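Local coordinates for protein TRNA (adenine(9)-n1)-methyltransferase (Sulfolobus acidocaldarius, PDB 5A7Z) that catalyses the S-adenosyl-L-methionine-dependent methylation of N1 of adenosine at position 9 in tRNA, at residues 125-128 with 129-133. Numbering follows the deposited sequence.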
ATOM      1  N   LYS A 125      -9.023 -11.940  18.143  1.00 32.06           N
ATOM      2  CA  LYS A 125      -8.410 -12.791  17.118  1.00 31.99           C
ATOM      3  C   LYS A 125      -9.204 -12.786  15.798  1.00 39.16           C
ATOM      4  O   LYS A 125      -8.622 -12.748  14.684  1.00 35.04           O
ATOM      5  CB  LYS A 125      -8.313 -14.190  17.619  1.00 30.81           C
ATOM      6  CG  LYS A 125      -7.214 -14.403  18.645  1.00 35.27           C
ATOM      7  CD  LYS A 125      -7.284 -15.807  19.193  1.00 36.80           C
ATOM      8  CE  LYS A 125      -6.186 -16.078  20.190  1.00 40.70           C
ATOM      9  NZ  LYS A 125      -5.552 -17.360  19.839  1.00 49.60           N
ATOM     10  N   GLU A 126     -10.528 -12.842  15.918  1.00 39.88           N
ATOM     11  CA  GLU A 126     -11.365 -13.007  14.742  1.00 44.05           C
ATOM     12  C   GLU A 126     -11.376 -11.710  13.960  1.00 36.36           C
ATOM     13  O   GLU A 126     -11.127 -11.725  12.777  1.00 36.40           O
ATOM     14  CB  GLU A 126     -12.794 -13.434  15.104  1.00 46.22           C
ATOM     15  CG  GLU A 126     -13.450 -14.351  14.071  1.00 54.81           C
ATOM     16  CD  GLU A 126     -14.948 -14.603  14.337  1.00 63.41           C
ATOM     17  OE1 GLU A 126     -15.352 -14.664  15.523  1.00 55.90           O
ATOM     18  OE2 GLU A 126     -15.724 -14.753  13.349  1.00 69.35           O
ATOM     19  N   LYS A 127     -11.697 -10.598  14.621  1.00 35.46           N
ATOM     20  CA  LYS A 127     -11.558  -9.275  14.002  1.00 38.48           C
ATOM     21  C   LYS A 127     -10.220  -9.153  13.320  1.00 32.37           C
ATOM     22  O   LYS A 127     -10.134  -8.817  12.160  1.00 38.97           O
ATOM     23  CB  LYS A 127     -11.615  -8.177  15.043  1.00 39.47           C
ATOM     24  CG  LYS A 127     -12.999  -7.859  15.543  1.00 44.65           C
ATOM     25  CD  LYS A 127     -12.916  -6.909  16.729  1.00 49.41           C
ATOM     26  CE  LYS A 127     -12.547  -5.505  16.304  1.00 53.09           C
ATOM     27  NZ  LYS A 127     -13.730  -4.598  16.301  1.00 59.89           N
ATOM     28  N   THR A 128      -9.172  -9.391  14.068  1.00 31.14           N
ATOM     29  CA  THR A 128      -7.822  -9.195  13.554  1.00 32.23           C
ATOM     30  C   THR A 128      -7.587  -9.951  12.262  1.00 29.00           C
ATOM     31  O   THR A 128      -7.006  -9.412  11.324  1.00 27.64           O
ATOM     32  CB  THR A 128      -6.758  -9.594  14.599  1.00 32.13           C
ATOM     33  OG1 THR A 128      -6.890  -8.752  15.752  1.00 30.31           O
ATOM     34  CG2 THR A 128      -5.355  -9.449  14.043  1.00 30.82           C
ATOM     35  N   LEU A 129      -8.036 -11.187  12.185  1.00 28.69           N
ATOM     36  CA  LEU A 129      -7.764 -11.979  10.963  1.00 30.55           C
ATOM     37  C   LEU A 129      -8.548 -11.456   9.764  1.00 33.56           C
ATOM     38  O   LEU A 129      -8.092 -11.548   8.581  1.00 30.05           O
ATOM     39  CB  LEU A 129      -8.083 -13.429  11.204  1.00 31.26           C
ATOM     40  CG  LEU A 129      -7.106 -14.045  12.187  1.00 33.80           C
ATOM     41  CD1 LEU A 129      -7.578 -15.435  12.549  1.00 34.12           C
ATOM     42  CD2 LEU A 129      -5.703 -14.087  11.574  1.00 36.12           C
ATOM     43  N   LEU A 130      -9.730 -10.906  10.055  1.00 30.87           N
ATOM     44  CA  LEU A 130     -10.567 -10.341   9.013  1.00 34.18           C
ATOM     45  C   LEU A 130      -9.924  -9.050   8.515  1.00 34.01           C
ATOM     46  O   LEU A 130      -9.821  -8.829   7.314  1.00 32.00           O
ATOM     47  CB  LEU A 130     -11.971 -10.054   9.553  1.00 35.25           C
ATOM     48  CG  LEU A 130     -12.916  -9.331   8.616  1.00 36.24           C
ATOM     49  CD1 LEU A 130     -13.158 -10.165   7.347  1.00 36.44           C
ATOM     50  CD2 LEU A 130     -14.226  -9.038   9.341  1.00 36.13           C
ATOM     51  N   GLN A 131      -9.491  -8.204   9.462  1.00 32.51           N
ATOM     52  CA  GLN A 131      -8.786  -6.981   9.144  1.00 28.73           C
ATOM     53  C   GLN A 131      -7.519  -7.241   8.343  1.00 29.74           C
ATOM     54  O   GLN A 131      -7.231  -6.546   7.374  1.00 32.14           O
ATOM     55  CB  GLN A 131      -8.483  -6.204  10.406  1.00 27.61           C
ATOM     56  CG  GLN A 131      -9.750  -5.576  11.001  1.00 27.28           C
ATOM     57  CD  GLN A 131      -9.525  -4.989  12.361  1.00 30.83           C
ATOM     58  OE1 GLN A 131      -8.396  -4.663  12.736  1.00 31.16           O
ATOM     59  NE2 GLN A 131     -10.604  -4.803  13.104  1.00 36.31           N
ATOM     60  N   VAL A 132      -6.771  -8.248   8.713  1.00 28.93           N
ATOM     61  CA  VAL A 132      -5.580  -8.530   7.972  1.00 28.22           C
ATOM     62  C   VAL A 132      -5.905  -8.852   6.543  1.00 30.92           C
ATOM     63  O   VAL A 132      -5.309  -8.309   5.637  1.00 29.59           O
ATOM     64  CB  VAL A 132      -4.781  -9.640   8.590  1.00 30.57           C
ATOM     65  CG1 VAL A 132      -3.825 -10.245   7.561  1.00 33.98           C
ATOM     66  CG2 VAL A 132      -3.999  -9.082   9.758  1.00 32.48           C
ATOM     67  N   ASP A 133      -6.867  -9.731   6.337  1.00 35.19           N
ATOM     68  CA  ASP A 133      -7.282 -10.099   4.993  1.00 36.18           C
ATOM     69  C   ASP A 133      -7.725  -8.898   4.154  1.00 35.27           C
ATOM     70  O   ASP A 133      -7.338  -8.778   2.995  1.00 33.00           O
ATOM     71  CB  ASP A 133      -8.416 -11.113   5.061  1.00 45.97           C
ATOM     72  CG  ASP A 133      -7.943 -12.505   5.467  1.00 49.60           C
ATOM     73  OD1 ASP A 133      -6.829 -12.662   6.063  1.00 55.83           O
ATOM     74  OD2 ASP A 133      -8.730 -13.434   5.258  1.00 49.68           O
TER
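K127 and Q131, four residues apart, meet through both backbone and side chain on helix 122-142, the crossover helix of the beta-alpha-beta unit that runs from strand 109-113 to strand 148-151 in this SPOUT methyltransferase. Four successive i to i+4 hydrogen bonds join 125-128 to 129-133. In the straightest, Q131 N gives its hydrogen to K127 O at 2.8 Å, with an N-H...O angle of 175°. V132 N bonds to T128 O and L129 N to K125 O, and the bond from L130 N to E126 O is the longest of the four, at 3.2 Å. Among the side chains, K127 and Q131 lie alongside each other and point the same way. The lysine chain bends about CG-CD (chi3 73°), and its CE comes 3.8 Å from Q131 NE2, a van der Waals contact between the lysine methylene and the amide nitrogen. Beyond its CG the glutamine is extended, and OE1 accepts a hydrogen bond from I242 N, at the start of helix 242-255; Q131 also touches E241. Replacing Q131 with an alanine is likely to leave I242 N without this acceptor and K127 CE without the amide beside it. The buried T128 packs on L114, while its OG1, set anti to the carbonyl carbon (chi1 -62°), bonds back to E124 O. Aliphatic carbons also lie against carbonyl oxygens one turn back: V132 CG2 is 3.4 Å from T128 O, and L129 CG is 3.2 Å from K125 O.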